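Local atomic coordinates of type III effector HopU1 (Pseudomonas syringae pv. tomato, PDB entry 3U0J), a protein that probably transfers ADP-ribose from NAD+ to arginine side chains of target proteins, as a type III effector acting in plant immunity. Residues Met159-Arg173 and Pro215-Ala228. Sequence-based numbering, arbitrary orientation.
Sequences MDVAAFRGTVYRGIR and PNNIAFQISLKRGA
V168 and L224 meet on the closely packed face of this antiparallel strand pair, with CD1 of L224 lying 3.4 Å from CG2 of V168 and the two side chains crossing at about a right angle. With CG1 of V168 anti to the carbonyl carbon (chi1 -66°), CG2 falls between the backbone N and the carbonyl carbon, where it also packs on CB of I222. The F164 ring reaches the same CD1 of L224, its CD2 4.0 Å away. Further along this face, CB of R170 presses on CB of F220, and I172 lays CG1 against the F220 ring edge while its CD1 covers one face of the R170 guanidinium. Strand 263-269 and helix 176-188 add L267 and L182 against F220.

Strands 167-172 and 218-224 are the first two of the five-stranded mixed sheet in this ADP-ribosyltransferase fold, 167-172 forming its outer edge. Paired backbone bonds run down them, such as V168 N to I222 O at 2.8 Å (167° at the hydrogen). The register slips by one residue between F164 and G166, a beta bulge; a classic bulge at the far end sets N217 and I218 both opposite I172.

The opposite face, with T167, Y169, Q221 and S223, is looser. CG of Q221 merely comes within 3.9 Å of CE1 of Y169, and a water spans T167 OG1 and Q221 NE2. D160, R165, K225, R173 and P215 are exposed to solvent, whereas M159 stays buried against G227 and A228. Past the slip between F164 and G166, R226 reaches helix 145-162, CB of M159 covering one face of its guanidinium and D160 OD1 at its edge in a long, weak salt bridge (NH2 to OD1, 3.4 Å). D160 OD2 is hydrogen-bonded to the Y38 hydroxyl, and OD1 also forms a salt bridge with R36. At the other extremity R173, stretched from CG to NE, reaches P215 O with NH1 through a weak bond of 3.0 Å.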
loop_
_atom_site.group_PDB
_atom_site.type_symbol
_atom_site.label_atom_id
_atom_site.label_comp_id
_atom_site.label_asym_id
_atom_site.label_seq_id
_atom_site.Cartn_x
_atom_site.Cartn_y
_atom_site.Cartn_z
ATOM N N MET A 159 -1.999 8.511 -9.957
ATOM C CA MET A 159 -3.313 8.247 -10.518
ATOM C C MET A 159 -3.704 9.406 -11.462
ATOM O O MET A 159 -4.403 9.205 -12.435
ATOM C CB MET A 159 -4.353 7.979 -9.420
ATOM C CG MET A 159 -4.295 6.564 -8.838
ATOM S SD MET A 159 -5.581 6.187 -7.631
ATOM C CE MET A 159 -5.215 7.485 -6.481
ATOM N N ASP A 160 -3.217 10.612 -11.203
ATOM C CA ASP A 160 -3.584 11.744 -12.055
ATOM C C ASP A 160 -3.104 11.581 -13.473
ATOM O O ASP A 160 -3.778 12.012 -14.414
ATOM C CB ASP A 160 -3.063 13.065 -11.509
ATOM C CG ASP A 160 -3.928 13.605 -10.400
ATOM O OD1 ASP A 160 -5.042 13.062 -10.225
ATOM O OD2 ASP A 160 -3.487 14.558 -9.711
ATOM N N VAL A 161 -1.944 10.959 -13.640
ATOM C CA VAL A 161 -1.353 10.862 -14.964
ATOM C C VAL A 161 -1.571 9.491 -15.592
ATOM O O VAL A 161 -1.590 9.355 -16.815
ATOM C CB VAL A 161 0.160 11.238 -14.945
ATOM C CG1 VAL A 161 0.858 10.636 -13.749
ATOM C CG2 VAL A 161 0.850 10.792 -16.214
ATOM N N ALA A 162 -1.758 8.473 -14.763
ATOM C CA ALA A 162 -1.665 7.098 -15.250
ATOM C C ALA A 162 -2.487 6.128 -14.421
ATOM O O ALA A 162 -2.049 5.004 -14.158
ATOM C CB ALA A 162 -0.190 6.646 -15.272
ATOM N N ALA A 163 -3.673 6.553 -14.014
ATOM C CA ALA A 163 -4.567 5.686 -13.269
ATOM C C ALA A 163 -4.635 4.270 -13.856
ATOM O O ALA A 163 -4.477 4.063 -15.054
ATOM C CB ALA A 163 -5.939 6.302 -13.209
ATOM N N PHE A 164 -4.869 3.289 -13.005
ATOM C CA PHE A 164 -4.995 1.927 -13.474
ATOM C C PHE A 164 -6.440 1.529 -13.296
ATOM O O PHE A 164 -7.077 1.873 -12.294
ATOM C CB PHE A 164 -4.071 0.984 -12.692
ATOM C CG PHE A 164 -4.313 -0.478 -12.966
ATOM C CD1 PHE A 164 -3.574 -1.149 -13.918
ATOM C CD2 PHE A 164 -5.279 -1.178 -12.272
ATOM C CE1 PHE A 164 -3.799 -2.490 -14.171
ATOM C CE2 PHE A 164 -5.509 -2.525 -12.517
ATOM C CZ PHE A 164 -4.770 -3.179 -13.467
ATOM N N ARG A 165 -6.958 0.836 -14.301
ATOM C CA ARG A 165 -8.268 0.242 -14.226
ATOM C C ARG A 165 -8.096 -1.173 -14.762
ATOM O O ARG A 165 -7.288 -1.413 -15.654
ATOM C CB ARG A 165 -9.288 1.072 -15.014
ATOM C CG ARG A 165 -9.382 0.758 -16.491
ATOM C CD ARG A 165 -10.124 1.856 -17.248
ATOM N NE ARG A 165 -9.206 2.880 -17.745
ATOM C CZ ARG A 165 -8.921 3.088 -19.031
ATOM N NH1 ARG A 165 -9.500 2.355 -19.979
ATOM N NH2 ARG A 165 -8.061 4.041 -19.368
ATOM N N GLY A 166 -8.802 -2.127 -14.174
ATOM C CA GLY A 166 -8.593 -3.514 -14.544
ATOM C C GLY A 166 -8.562 -4.455 -13.362
ATOM O O GLY A 166 -8.912 -4.086 -12.247
ATOM N N THR A 167 -8.132 -5.681 -13.611
ATOM C CA THR A 167 -8.170 -6.723 -12.598
ATOM C C THR A 167 -6.817 -6.882 -11.920
ATOM O O THR A 167 -5.782 -6.933 -12.580
ATOM C CB THR A 167 -8.632 -8.079 -13.200
ATOM O OG1 THR A 167 -10.011 -7.983 -13.585
ATOM C CG2 THR A 167 -8.473 -9.200 -12.190
ATOM N N VAL A 168 -6.841 -6.938 -10.593
ATOM C CA VAL A 168 -5.655 -7.196 -9.805
ATOM C C VAL A 168 -6.063 -8.232 -8.791
ATOM O O VAL A 168 -7.257 -8.536 -8.672
ATOM C CB VAL A 168 -5.199 -5.964 -9.047
ATOM C CG1 VAL A 168 -4.739 -4.894 -10.008
ATOM C CG2 VAL A 168 -6.321 -5.447 -8.159
ATOM N N TYR A 169 -5.078 -8.757 -8.057
ATOM C CA TYR A 169 -5.282 -9.877 -7.153
ATOM C C TYR A 169 -4.620 -9.628 -5.802
ATOM O O TYR A 169 -3.680 -8.842 -5.700
ATOM C CB TYR A 169 -4.729 -11.166 -7.767
ATOM C CG TYR A 169 -5.315 -11.503 -9.126
ATOM C CD1 TYR A 169 -6.479 -12.269 -9.246
ATOM C CD2 TYR A 169 -4.701 -11.052 -10.292
ATOM C CE1 TYR A 169 -7.010 -12.561 -10.483
ATOM C CE2 TYR A 169 -5.223 -11.347 -11.537
ATOM C CZ TYR A 169 -6.375 -12.095 -11.628
ATOM O OH TYR A 169 -6.864 -12.374 -12.880
ATOM N N ARG A 170 -5.129 -10.314 -4.778
ATOM C CA ARG A 170 -4.657 -10.223 -3.400
ATOM C C ARG A 170 -4.714 -11.612 -2.832
ATOM O O ARG A 170 -5.695 -12.323 -3.038
ATOM C CB ARG A 170 -5.625 -9.411 -2.550
ATOM C CG ARG A 170 -5.271 -7.983 -2.345
ATOM C CD ARG A 170 -4.396 -7.801 -1.134
ATOM N NE ARG A 170 -5.143 -7.661 0.112
ATOM C CZ ARG A 170 -4.549 -7.465 1.289
ATOM N NH1 ARG A 170 -3.203 -7.382 1.347
ATOM N NH2 ARG A 170 -5.294 -7.360 2.396
ATOM N N GLY A 171 -3.692 -11.989 -2.081
ATOM C CA GLY A 171 -3.718 -13.250 -1.378
ATOM C C GLY A 171 -3.621 -12.971 0.099
ATOM O O GLY A 171 -2.763 -12.203 0.526
ATOM N N ILE A 172 -4.500 -13.599 0.868
ATOM C CA ILE A 172 -4.562 -13.452 2.315
ATOM C C ILE A 172 -4.516 -14.850 2.933
ATOM O O ILE A 172 -4.950 -15.815 2.304
ATOM C CB ILE A 172 -5.878 -12.708 2.709
ATOM C CG1 ILE A 172 -5.713 -11.217 2.490
ATOM C CG2 ILE A 172 -6.257 -12.917 4.155
ATOM C CD1 ILE A 172 -4.384 -10.707 3.029
ATOM N N ARG A 173 -3.982 -14.967 4.145
ATOM C CA ARG A 173 -4.051 -16.213 4.922
ATOM C C ARG A 173 -4.896 -15.994 6.198
ATOM O O ARG A 173 -4.591 -15.121 7.016
ATOM C CB ARG A 173 -2.645 -16.681 5.294
ATOM C CG ARG A 173 -2.599 -18.016 6.008
ATOM C CD ARG A 173 -1.182 -18.329 6.465
ATOM N NE ARG A 173 -1.149 -19.512 7.312
ATOM C CZ ARG A 173 -0.972 -20.748 6.863
ATOM N NH1 ARG A 173 -0.798 -20.964 5.562
ATOM N NH2 ARG A 173 -0.972 -21.769 7.719
ATOM N N PRO A 215 0.607 -20.931 0.246
ATOM C CA PRO A 215 0.380 -20.468 1.623
ATOM C C PRO A 215 -0.978 -19.789 1.858
ATOM O O PRO A 215 -1.632 -20.097 2.852
ATOM C CB PRO A 215 1.488 -19.428 1.846
ATOM C CG PRO A 215 2.366 -19.483 0.665
ATOM C CD PRO A 215 1.661 -20.167 -0.437
ATOM N N ASN A 216 -1.372 -18.853 0.998
ATOM C CA ASN A 216 -2.621 -18.131 1.209
ATOM C C ASN A 216 -3.841 -18.971 0.866
ATOM O O ASN A 216 -3.844 -19.687 -0.135
ATOM C CB ASN A 216 -2.643 -16.830 0.405
ATOM C CG ASN A 216 -1.571 -15.846 0.855
ATOM O OD1 ASN A 216 -1.054 -15.055 0.054
ATOM N ND2 ASN A 216 -1.222 -15.895 2.136
ATOM N N ASN A 217 -4.877 -18.878 1.694
ATOM C CA ASN A 217 -6.112 -19.635 1.486
ATOM C C ASN A 217 -7.299 -18.747 1.123
ATOM O O ASN A 217 -8.363 -19.245 0.758
ATOM C CB ASN A 217 -6.454 -20.480 2.714
ATOM C CG ASN A 217 -6.636 -19.647 3.947
ATOM O OD1 ASN A 217 -6.080 -18.557 4.054
ATOM N ND2 ASN A 217 -7.422 -20.142 4.891
ATOM N N ILE A 218 -7.122 -17.431 1.218
ATOM C CA ILE A 218 -8.159 -16.499 0.774
ATOM C C ILE A 218 -7.687 -15.661 -0.412
ATOM O O ILE A 218 -6.715 -14.920 -0.304
ATOM C CB ILE A 218 -8.576 -15.576 1.916
ATOM C CG1 ILE A 218 -9.097 -16.424 3.087
ATOM C CG2 ILE A 218 -9.608 -14.569 1.443
ATOM C CD1 ILE A 218 -9.264 -15.642 4.382
ATOM N N ALA A 219 -8.352 -15.793 -1.551
ATOM C CA ALA A 219 -7.972 -15.007 -2.723
ATOM C C ALA A 219 -8.979 -13.908 -2.992
ATOM O O ALA A 219 -10.184 -14.112 -2.855
ATOM C CB ALA A 219 -7.827 -15.894 -3.958
ATOM N N PHE A 220 -8.481 -12.746 -3.387
ATOM C CA PHE A 220 -9.344 -11.648 -3.774
ATOM C C PHE A 220 -9.114 -11.320 -5.230
ATOM O O PHE A 220 -7.989 -11.033 -5.645
ATOM C CB PHE A 220 -9.048 -10.413 -2.935
ATOM C CG PHE A 220 -9.514 -10.517 -1.523
ATOM C CD1 PHE A 220 -10.787 -10.140 -1.174
ATOM C CD2 PHE A 220 -8.676 -10.992 -0.534
ATOM C CE1 PHE A 220 -11.223 -10.233 0.145
ATOM C CE2 PHE A 220 -9.114 -11.078 0.789
ATOM C CZ PHE A 220 -10.390 -10.692 1.120
ATOM N N GLN A 221 -10.179 -11.366 -6.016
ATOM C CA GLN A 221 -10.078 -10.958 -7.395
ATOM C C GLN A 221 -10.791 -9.647 -7.510
ATOM O O GLN A 221 -12.015 -9.590 -7.436
ATOM C CB GLN A 221 -10.718 -11.974 -8.308
ATOM C CG GLN A 221 -10.706 -11.547 -9.750
ATOM C CD GLN A 221 -11.384 -12.560 -10.620
ATOM O OE1 GLN A 221 -10.999 -13.736 -10.638
ATOM N NE2 GLN A 221 -12.408 -12.122 -11.347
ATOM N N ILE A 222 -10.013 -8.588 -7.672
ATOM C CA ILE A 222 -10.518 -7.228 -7.575
ATOM C C ILE A 222 -10.464 -6.555 -8.932
ATOM O O ILE A 222 -9.445 -6.606 -9.628
ATOM C CB ILE A 222 -9.643 -6.434 -6.617
ATOM C CG1 ILE A 222 -9.404 -7.251 -5.352
ATOM C CG2 ILE A 222 -10.246 -5.094 -6.326
ATOM C CD1 ILE A 222 -8.499 -6.576 -4.362
ATOM N N SER A 223 -11.569 -5.946 -9.330
ATOM C CA SER A 223 -11.539 -5.113 -10.513
ATOM C C SER A 223 -11.638 -3.657 -10.069
ATOM O O SER A 223 -12.543 -3.270 -9.317
ATOM C CB SER A 223 -12.645 -5.487 -11.494
ATOM O OG SER A 223 -13.904 -5.107 -10.990
ATOM N N LEU A 224 -10.675 -2.863 -10.524
ATOM C CA LEU A 224 -10.514 -1.509 -10.050
ATOM C C LEU A 224 -10.964 -0.542 -11.113
ATOM O O LEU A 224 -10.679 -0.724 -12.306
ATOM C CB LEU A 224 -9.040 -1.251 -9.743
ATOM C CG LEU A 224 -8.417 -2.155 -8.680
ATOM C CD1 LEU A 224 -6.907 -2.113 -8.769
ATOM C CD2 LEU A 224 -8.892 -1.742 -7.291
ATOM N N LYS A 225 -11.663 0.494 -10.682
ATOM C CA LYS A 225 -11.918 1.611 -11.560
ATOM C C LYS A 225 -10.705 2.541 -11.529
ATOM O O LYS A 225 -10.360 3.164 -12.537
ATOM C CB LYS A 225 -13.176 2.352 -11.121
ATOM C CG LYS A 225 -14.416 1.483 -11.093
ATOM C CD LYS A 225 -15.654 2.287 -10.714
ATOM C CE LYS A 225 -16.904 1.435 -10.772
ATOM N NZ LYS A 225 -18.126 2.254 -10.541
ATOM N N ARG A 226 -10.051 2.629 -10.374
ATOM C CA ARG A 226 -8.958 3.578 -10.220
ATOM C C ARG A 226 -7.939 3.176 -9.140
ATOM O O ARG A 226 -8.282 2.985 -7.974
ATOM C CB ARG A 226 -9.534 4.963 -9.946
ATOM C CG ARG A 226 -8.552 6.108 -10.116
ATOM C CD ARG A 226 -9.291 7.462 -10.258
ATOM N NE ARG A 226 -8.487 8.570 -9.740
ATOM C CZ ARG A 226 -7.884 9.482 -10.496
ATOM N NH1 ARG A 226 -7.992 9.437 -11.822
ATOM N NH2 ARG A 226 -7.174 10.442 -9.917
ATOM N N GLY A 227 -6.679 3.053 -9.542
ATOM C CA GLY A 227 -5.618 2.678 -8.624
ATOM C C GLY A 227 -4.236 3.126 -9.078
ATOM O O GLY A 227 -4.055 3.614 -10.193
ATOM N N ALA A 228 -3.245 2.959 -8.213
ATOM C CA ALA A 228 -1.937 3.505 -8.520
ATOM C C ALA A 228 -0.909 2.441 -8.870
ATOM O O ALA A 228 -0.647 1.521 -8.097
ATOM C CB ALA A 228 -1.452 4.378 -7.374
HETATM O O HOH W 1 -12.491 -8.920 -12.035
#